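Local coordinates for putative tetR-family transcriptional regulatory protein (Streptomyces coelicolor, PDB 2DG8) that probably binds operator DNA as a dimeric TetR-family transcriptional regulator, using an N-terminal helix-turn-helix domain, at residues 52-57 with 118-123; 65-70 with 101-106; 109-114 with 125-130. One frame throughout, in Å; residues are numbered along the deposited sequence.

Contact 1 of 3, residues 52-57 with 118-123; sequences GIEQLL and PAYREL
Tyr120 reaches across to the first turn of helix 53-77 and meets it with the hydroxyl end of its ring, wedged between Glu54 and Leu57. The contact is one of van der Waals packing, with no hydrogen bond between the segments. Tyr120 OH lies 3.4 Å from Glu54 CG and 3.7 Å from Leu57 CB, and the ring follows obliquely, its CE2 4.2 Å from Leu57 CB. With CG of Tyr120 anti to its own carbonyl carbon (chi1 -74°), the phenol leaves the 118-120 turn and extends toward the other helix. Glu54 contributes its methylenes here, while its carboxylate runs on past the ring, the two planes 60° apart, and OE1 ends 4.5 Å from Ala119 CB, on the more exposed side.

Charge enters beside the contact: Glu122 forms a salt bridge with Arg58, one residue beyond 52-57. Behind the packing, Leu57 also touches Ile27 and Leu56 faces helix 10-25. Gly52 is the N-cap residue of helix 53-77, the long helix that in TetR-family regulators connects the helix-turn-helix DNA-binding domain to the regulatory domain. Tyr120 therefore packs where the two domains meet, a junction characteristic of the TetR fold.

Contact 2 of 3, residues 65-70 with 101-106; sequences TDHIVA and QRDLVL
His67 and Asp103 are joined by a hydrogen bond between helices 53-77 and 101-116. His67 NE2 donates to Asp103 OD1 over 3.0 Å, with an N-H...O angle of 159°. The oxygen sits close to the plane of the imidazole, at its edge, but the histidine meets the carboxylate from above, 40° out of the carboxylate plane. The imidazole is carried toward the aspartate by a chi1 of 161°, which sets CG opposite the backbone N. This hydrogen bond is the polar link between the segments, on the side where His67 is exposed.

Inward the character changes. Ile68 is buried, and its CD1 approaches the same Asp103 OD1 to 4.0 Å, so that oxygen has the imidazole N-H as one neighbour and a methyl group as another. The other branch of Ile68, CG2, packs on Trp127, while Asp103 also packs on Phe64, one helical turn before Ile68. With an alanine in place of Asp103, His67 NE2 would probably lose its acceptor and the imidazole would be left freer to turn.

The arrangement of a long connecting helix lying against another helix of the all-helical regulatory domain belongs to the TetR fold; here a histidine-carboxylate hydrogen bond ties the two helices beside the buried Ile68.

Contact 3 of 3, residues 109-114 with 125-130; sequences ELYTLA and HEWMRR
Trp127 projects from helix 121-135 toward helix 101-116 and offers the CE3 and CZ3 side of its six-membered ring to two side chains, Leu110 and Tyr111. The indole gets there because CG stands opposite the backbone N (chi1 -173°), which carries the ring system out from its own helix. Leu110 comes alongside, the two side chains running past each other in opposite directions, and its CD2 methyl settles 3.7 Å from Trp127 CE3, with CZ3 at much the same distance.

Tyr111 approaches differently. Its side chain crosses that of Trp127 at about a right angle, and the closest atoms are Tyr111 CE2 and Trp127 CZ3, 3.6 Å apart. The ring centroids are 5.8 Å apart and the planes inclined at 38°, an oblique pairing that is neither a stack nor an edge-to-face contact. The phenol oxygen lies beside the indole as well, with Tyr111 OH 3.7 Å from Trp127 CZ3, but its polar partner is elsewhere: it is hydrogen-bonded to Glu152 of helix 141-159.

All three residues are buried in the C-terminal regulatory domain, the helical bundle that in TetR-family proteins commonly houses the ligand pocket and the dimer interface. Trp127 is packed from another direction by Thr65 and Val69 of helix 53-77, so its indole fills the space where three helices converge.

Other residues of the two segments reach the dimer partner. Glu109 forms a salt bridge with Arg116 of the second subunit, and His125 ND1 is hydrogen-bonded to the backbone N of Arg162 of that subunit. On the outer side of helix 121-135, Glu126 OE1 pairs with Arg129 NH1 at 2.7 Å; the oxygen lies well out of the guanidinium plane, leaving a purely ionic attraction.

How the contacts relate
Following the chain from the N terminus, helix 53-77 supplies the first half of contact 1 and then of contact 2. Contact 2 closes first, when helix 101-116 comes back against it. The same helix goes on to open contact 3, and only then does 118-123 close contact 1, whose long loop encloses contact 2 entirely. Contact 3 closes last, at 125-130, so it crosses contact 1 and stands in series with contact 2. Asp66 with Arg130 forms a salt bridge between contacts 2 and 3, while Tyr120 packs on Leu113 between contacts 1 and 3. Together they join the connecting helix to two helices of the regulatory domain.

Contact 1 of 3, residues 52-57 with 118-123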
# COMPACT_ATOMS: atom_id res chain seq x y z
N GLY A 52 19.40 6.79 18.01
CA GLY A 52 18.96 7.82 17.08
C GLY A 52 17.57 7.52 16.57
O GLY A 52 16.99 6.49 16.93
N ILE A 53 17.05 8.38 15.70
CA ILE A 53 15.70 8.22 15.17
C ILE A 53 15.52 6.96 14.32
O ILE A 53 14.44 6.38 14.29
CB ILE A 53 15.28 9.45 14.33
CG1 ILE A 53 13.85 9.86 14.69
CG2 ILE A 53 15.33 9.14 12.84
CD1 ILE A 53 13.74 10.55 16.05
N GLU A 54 16.59 6.54 13.63
CA GLU A 54 16.51 5.36 12.79
C GLU A 54 16.25 4.11 13.62
O GLU A 54 15.36 3.33 13.30
CB GLU A 54 17.78 5.17 11.97
CG GLU A 54 17.63 4.06 10.93
CD GLU A 54 18.89 3.78 10.15
OE1 GLU A 54 18.78 3.42 8.95
OE2 GLU A 54 20.00 3.90 10.72
N GLN A 55 17.04 3.90 14.67
CA GLN A 55 16.83 2.72 15.50
C GLN A 55 15.43 2.78 16.11
O GLN A 55 14.73 1.78 16.20
CB GLN A 55 17.86 2.65 16.62
CG GLN A 55 17.60 1.50 17.58
CD GLN A 55 18.53 1.51 18.76
OE1 GLN A 55 18.46 2.39 19.62
NE2 GLN A 55 19.42 0.53 18.81
N LEU A 56 15.04 3.98 16.55
CA LEU A 56 13.72 4.20 17.15
C LEU A 56 12.65 3.79 16.14
O LEU A 56 11.76 2.99 16.45
CB LEU A 56 13.59 5.69 17.52
CG LEU A 56 12.48 6.27 18.41
CD1 LEU A 56 11.40 6.84 17.55
CD2 LEU A 56 11.94 5.22 19.39
N LEU A 57 12.75 4.31 14.92
CA LEU A 57 11.78 3.97 13.88
C LEU A 57 11.80 2.49 13.53
O LEU A 57 10.75 1.88 13.31
CB LEU A 57 12.02 4.81 12.62
CG LEU A 57 11.66 6.29 12.72
CD1 LEU A 57 11.87 6.95 11.37
CD2 LEU A 57 10.22 6.45 13.17
N PRO A 118 15.35 2.42 0.99
CA PRO A 118 15.60 0.98 0.84
C PRO A 118 15.97 0.24 2.13
O PRO A 118 15.54 -0.89 2.34
CB PRO A 118 16.71 0.93 -0.20
CG PRO A 118 16.37 2.08 -1.09
CD PRO A 118 16.02 3.17 -0.09
N ALA A 119 16.75 0.88 2.98
CA ALA A 119 17.15 0.25 4.23
C ALA A 119 15.93 -0.29 4.98
O ALA A 119 16.00 -1.35 5.62
CB ALA A 119 17.90 1.24 5.11
N TYR A 120 14.81 0.42 4.90
CA TYR A 120 13.62 -0.03 5.60
C TYR A 120 12.90 -1.21 4.95
O TYR A 120 11.96 -1.76 5.53
CB TYR A 120 12.65 1.14 5.81
CG TYR A 120 13.11 2.10 6.89
CD1 TYR A 120 13.86 3.23 6.58
CD2 TYR A 120 12.82 1.85 8.24
CE1 TYR A 120 14.33 4.09 7.58
CE2 TYR A 120 13.28 2.70 9.25
CZ TYR A 120 14.03 3.82 8.91
OH TYR A 120 14.48 4.67 9.90
N ARG A 121 13.35 -1.62 3.77
CA ARG A 121 12.75 -2.76 3.10
C ARG A 121 13.15 -4.04 3.82
O ARG A 121 12.61 -5.12 3.56
CB ARG A 121 13.16 -2.80 1.63
CG ARG A 121 12.55 -1.64 0.86
CD ARG A 121 12.91 -1.64 -0.60
NE ARG A 121 12.60 -0.34 -1.20
CZ ARG A 121 12.96 0.03 -2.42
NH1 ARG A 121 12.64 1.23 -2.87
NH2 ARG A 121 13.66 -0.80 -3.19
N GLU A 122 14.12 -3.92 4.73
CA GLU A 122 14.54 -5.05 5.55
C GLU A 122 13.36 -5.36 6.46
O GLU A 122 13.11 -6.52 6.82
CB GLU A 122 15.74 -4.68 6.43
CG GLU A 122 17.08 -4.68 5.73
CD GLU A 122 18.20 -4.22 6.64
OE1 GLU A 122 18.28 -4.72 7.79
OE2 GLU A 122 19.01 -3.37 6.21
N LEU A 123 12.65 -4.31 6.85
CA LEU A 123 11.49 -4.44 7.71
C LEU A 123 10.35 -5.11 6.96
O LEU A 123 9.77 -6.09 7.43
CB LEU A 123 11.03 -3.06 8.20
CG LEU A 123 11.22 -2.74 9.69
CD1 LEU A 123 10.36 -3.68 10.51
CD2 LEU A 123 12.69 -2.86 10.07

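Contact 2 of 3, residues 65-70 with 101-106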
# COMPACT_ATOMS: atom_id res chain seq x y z
N THR A 65 4.90 -4.38 13.25
CA THR A 65 5.04 -5.54 12.38
C THR A 65 4.73 -6.84 13.14
O THR A 65 4.01 -7.70 12.64
CB THR A 65 6.47 -5.55 11.77
OG1 THR A 65 6.37 -5.12 10.40
CG2 THR A 65 7.13 -6.92 11.87
N ASP A 66 5.26 -6.96 14.35
CA ASP A 66 5.03 -8.15 15.18
C ASP A 66 3.54 -8.32 15.43
O ASP A 66 3.01 -9.43 15.43
CB ASP A 66 5.76 -8.00 16.53
CG ASP A 66 7.27 -8.16 16.41
OD1 ASP A 66 7.98 -7.81 17.38
OD2 ASP A 66 7.74 -8.63 15.36
N HIS A 67 2.87 -7.20 15.65
CA HIS A 67 1.43 -7.15 15.93
C HIS A 67 0.55 -7.71 14.80
O HIS A 67 -0.33 -8.53 15.05
CB HIS A 67 1.03 -5.69 16.24
CG HIS A 67 -0.43 -5.42 16.11
ND1 HIS A 67 -1.37 -5.89 17.00
CD2 HIS A 67 -1.12 -4.72 15.17
CE1 HIS A 67 -2.57 -5.50 16.62
NE2 HIS A 67 -2.45 -4.79 15.51
N ILE A 68 0.80 -7.26 13.58
CA ILE A 68 0.02 -7.73 12.44
C ILE A 68 0.33 -9.20 12.15
O ILE A 68 -0.57 -9.97 11.80
CB ILE A 68 0.28 -6.87 11.19
CG1 ILE A 68 -0.12 -5.41 11.47
CG2 ILE A 68 -0.54 -7.37 10.01
CD1 ILE A 68 -1.61 -5.22 11.74
N VAL A 69 1.59 -9.58 12.30
CA VAL A 69 1.99 -10.96 12.09
C VAL A 69 1.21 -11.84 13.05
O VAL A 69 0.78 -12.94 12.71
CB VAL A 69 3.50 -11.15 12.34
CG1 VAL A 69 3.83 -12.63 12.53
CG2 VAL A 69 4.29 -10.59 11.16
N ALA A 70 1.01 -11.34 14.27
CA ALA A 70 0.28 -12.08 15.28
C ALA A 70 -1.18 -12.20 14.86
O ALA A 70 -1.87 -13.15 15.22
CB ALA A 70 0.39 -11.38 16.62
N GLN A 101 -8.34 1.68 11.64
CA GLN A 101 -7.82 2.69 10.74
C GLN A 101 -6.38 3.01 11.13
O GLN A 101 -5.56 3.34 10.28
CB GLN A 101 -8.68 3.96 10.77
CG GLN A 101 -8.11 5.12 9.95
CD GLN A 101 -9.09 6.26 9.76
OE1 GLN A 101 -9.82 6.63 10.69
NE2 GLN A 101 -9.10 6.85 8.57
N ARG A 102 -6.08 2.91 12.42
CA ARG A 102 -4.73 3.17 12.93
C ARG A 102 -3.75 2.18 12.31
O ARG A 102 -2.66 2.55 11.88
CB ARG A 102 -4.71 3.04 14.46
CG ARG A 102 -3.31 2.99 15.08
CD ARG A 102 -3.31 2.02 16.26
NE ARG A 102 -2.01 1.91 16.91
CZ ARG A 102 -1.44 2.87 17.63
NH1 ARG A 102 -0.25 2.68 18.18
NH2 ARG A 102 -2.07 4.03 17.81
N ASP A 103 -4.14 0.91 12.27
CA ASP A 103 -3.29 -0.12 11.69
C ASP A 103 -3.11 0.09 10.17
O ASP A 103 -2.01 -0.07 9.64
CB ASP A 103 -3.86 -1.51 11.98
CG ASP A 103 -3.70 -1.90 13.45
OD1 ASP A 103 -4.21 -2.97 13.85
OD2 ASP A 103 -3.04 -1.14 14.19
N LEU A 104 -4.19 0.46 9.50
CA LEU A 104 -4.13 0.72 8.06
C LEU A 104 -3.16 1.87 7.79
O LEU A 104 -2.33 1.79 6.89
CB LEU A 104 -5.52 1.07 7.53
CG LEU A 104 -5.62 1.59 6.09
CD1 LEU A 104 -5.22 0.48 5.10
CD2 LEU A 104 -7.05 2.06 5.84
N VAL A 105 -3.27 2.94 8.57
CA VAL A 105 -2.40 4.10 8.41
C VAL A 105 -0.93 3.76 8.69
O VAL A 105 -0.04 4.17 7.94
CB VAL A 105 -2.86 5.27 9.34
CG1 VAL A 105 -1.86 6.42 9.31
CG2 VAL A 105 -4.23 5.77 8.90
N LEU A 106 -0.67 3.00 9.76
CA LEU A 106 0.71 2.63 10.10
C LEU A 106 1.27 1.72 9.01
O LEU A 106 2.45 1.82 8.65
CB LEU A 106 0.75 1.93 11.47
CG LEU A 106 0.46 2.84 12.68
CD1 LEU A 106 0.41 2.01 13.98
CD2 LEU A 106 1.54 3.92 12.78

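Contact 3 of 3, residues 109-114 with 125-130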
# COMPACT_ATOMS: atom_id res chain seq x y z
N GLU A 109 2.13 4.01 6.21
CA GLU A 109 3.28 4.86 6.52
C GLU A 109 4.54 4.04 6.29
O GLU A 109 5.48 4.50 5.64
CB GLU A 109 3.24 5.34 7.99
CG GLU A 109 2.27 6.47 8.26
CD GLU A 109 2.75 7.82 7.72
OE1 GLU A 109 3.92 7.92 7.29
OE2 GLU A 109 1.97 8.80 7.74
N LEU A 110 4.55 2.82 6.81
CA LEU A 110 5.71 1.96 6.65
C LEU A 110 6.06 1.73 5.19
O LEU A 110 7.23 1.82 4.81
CB LEU A 110 5.49 0.61 7.34
CG LEU A 110 6.61 -0.40 7.09
CD1 LEU A 110 7.95 0.21 7.46
CD2 LEU A 110 6.36 -1.67 7.88
N TYR A 111 5.06 1.42 4.38
CA TYR A 111 5.28 1.18 2.96
C TYR A 111 5.90 2.38 2.25
O TYR A 111 6.74 2.22 1.37
CB TYR A 111 3.97 0.79 2.27
CG TYR A 111 3.46 -0.58 2.65
CD1 TYR A 111 2.20 -1.02 2.26
CD2 TYR A 111 4.26 -1.46 3.39
CE1 TYR A 111 1.74 -2.28 2.61
CE2 TYR A 111 3.81 -2.71 3.74
CZ TYR A 111 2.55 -3.12 3.35
OH TYR A 111 2.13 -4.38 3.70
N THR A 112 5.48 3.59 2.62
CA THR A 112 6.02 4.80 2.00
C THR A 112 7.47 4.95 2.42
O THR A 112 8.33 5.29 1.61
CB THR A 112 5.21 6.07 2.40
OG1 THR A 112 3.85 5.92 2.00
CG2 THR A 112 5.77 7.32 1.71
N LEU A 113 7.74 4.68 3.70
CA LEU A 113 9.09 4.78 4.22
C LEU A 113 10.01 3.79 3.49
O LEU A 113 11.10 4.15 3.04
CB LEU A 113 9.10 4.49 5.73
CG LEU A 113 10.42 4.64 6.51
CD1 LEU A 113 11.02 6.04 6.32
CD2 LEU A 113 10.14 4.40 7.98
N ALA A 114 9.56 2.55 3.36
CA ALA A 114 10.35 1.52 2.69
C ALA A 114 10.54 1.86 1.21
O ALA A 114 11.57 1.53 0.63
CB ALA A 114 9.67 0.16 2.84
N HIS A 125 10.53 -6.83 4.25
CA HIS A 125 10.95 -8.16 3.80
C HIS A 125 10.75 -9.17 4.93
O HIS A 125 10.26 -10.28 4.71
CB HIS A 125 12.43 -8.15 3.40
CG HIS A 125 12.87 -9.40 2.69
ND1 HIS A 125 12.89 -9.50 1.32
CD2 HIS A 125 13.28 -10.60 3.17
CE1 HIS A 125 13.30 -10.71 0.97
NE2 HIS A 125 13.54 -11.40 2.08
N GLU A 126 11.13 -8.78 6.15
CA GLU A 126 11.00 -9.65 7.32
C GLU A 126 9.52 -9.82 7.68
O GLU A 126 9.11 -10.86 8.20
CB GLU A 126 11.77 -9.05 8.50
CG GLU A 126 11.64 -9.80 9.80
CD GLU A 126 12.18 -11.22 9.74
OE1 GLU A 126 12.82 -11.57 8.72
OE2 GLU A 126 11.97 -11.98 10.71
N TRP A 127 8.72 -8.79 7.40
CA TRP A 127 7.29 -8.84 7.67
C TRP A 127 6.65 -9.88 6.72
O TRP A 127 5.93 -10.78 7.14
CB TRP A 127 6.67 -7.44 7.43
CG TRP A 127 5.22 -7.31 7.83
CD1 TRP A 127 4.43 -8.28 8.40
CD2 TRP A 127 4.38 -6.16 7.67
NE1 TRP A 127 3.16 -7.80 8.59
CE2 TRP A 127 3.09 -6.51 8.15
CE3 TRP A 127 4.58 -4.87 7.15
CZ2 TRP A 127 2.01 -5.61 8.13
CZ3 TRP A 127 3.51 -3.98 7.14
CH2 TRP A 127 2.24 -4.35 7.63
N MET A 128 6.95 -9.76 5.43
CA MET A 128 6.40 -10.69 4.45
C MET A 128 6.81 -12.13 4.73
O MET A 128 6.04 -13.06 4.52
CB MET A 128 6.84 -10.30 3.04
CG MET A 128 6.26 -8.99 2.54
SD MET A 128 6.76 -8.65 0.83
CE MET A 128 8.38 -7.98 1.06
N ARG A 129 8.04 -12.31 5.22
CA ARG A 129 8.55 -13.63 5.52
C ARG A 129 7.81 -14.30 6.67
O ARG A 129 7.50 -15.48 6.61
CB ARG A 129 10.05 -13.56 5.86
CG ARG A 129 10.75 -14.90 5.87
CD ARG A 129 11.91 -14.90 6.85
NE ARG A 129 11.42 -15.09 8.21
CZ ARG A 129 12.09 -14.75 9.31
NH1 ARG A 129 13.30 -14.21 9.20
NH2 ARG A 129 11.57 -14.97 10.50
N ARG A 130 7.54 -13.54 7.72
CA ARG A 130 6.83 -14.09 8.88
C ARG A 130 5.37 -14.38 8.53
O ARG A 130 4.77 -15.35 9.03
CB ARG A 130 6.93 -13.11 10.04
CG ARG A 130 8.37 -12.78 10.40
CD ARG A 130 8.63 -12.97 11.88
NE ARG A 130 8.03 -11.91 12.68
CZ ARG A 130 7.68 -12.04 13.96
NH1 ARG A 130 7.15 -11.02 14.61
NH2 ARG A 130 7.86 -13.20 14.58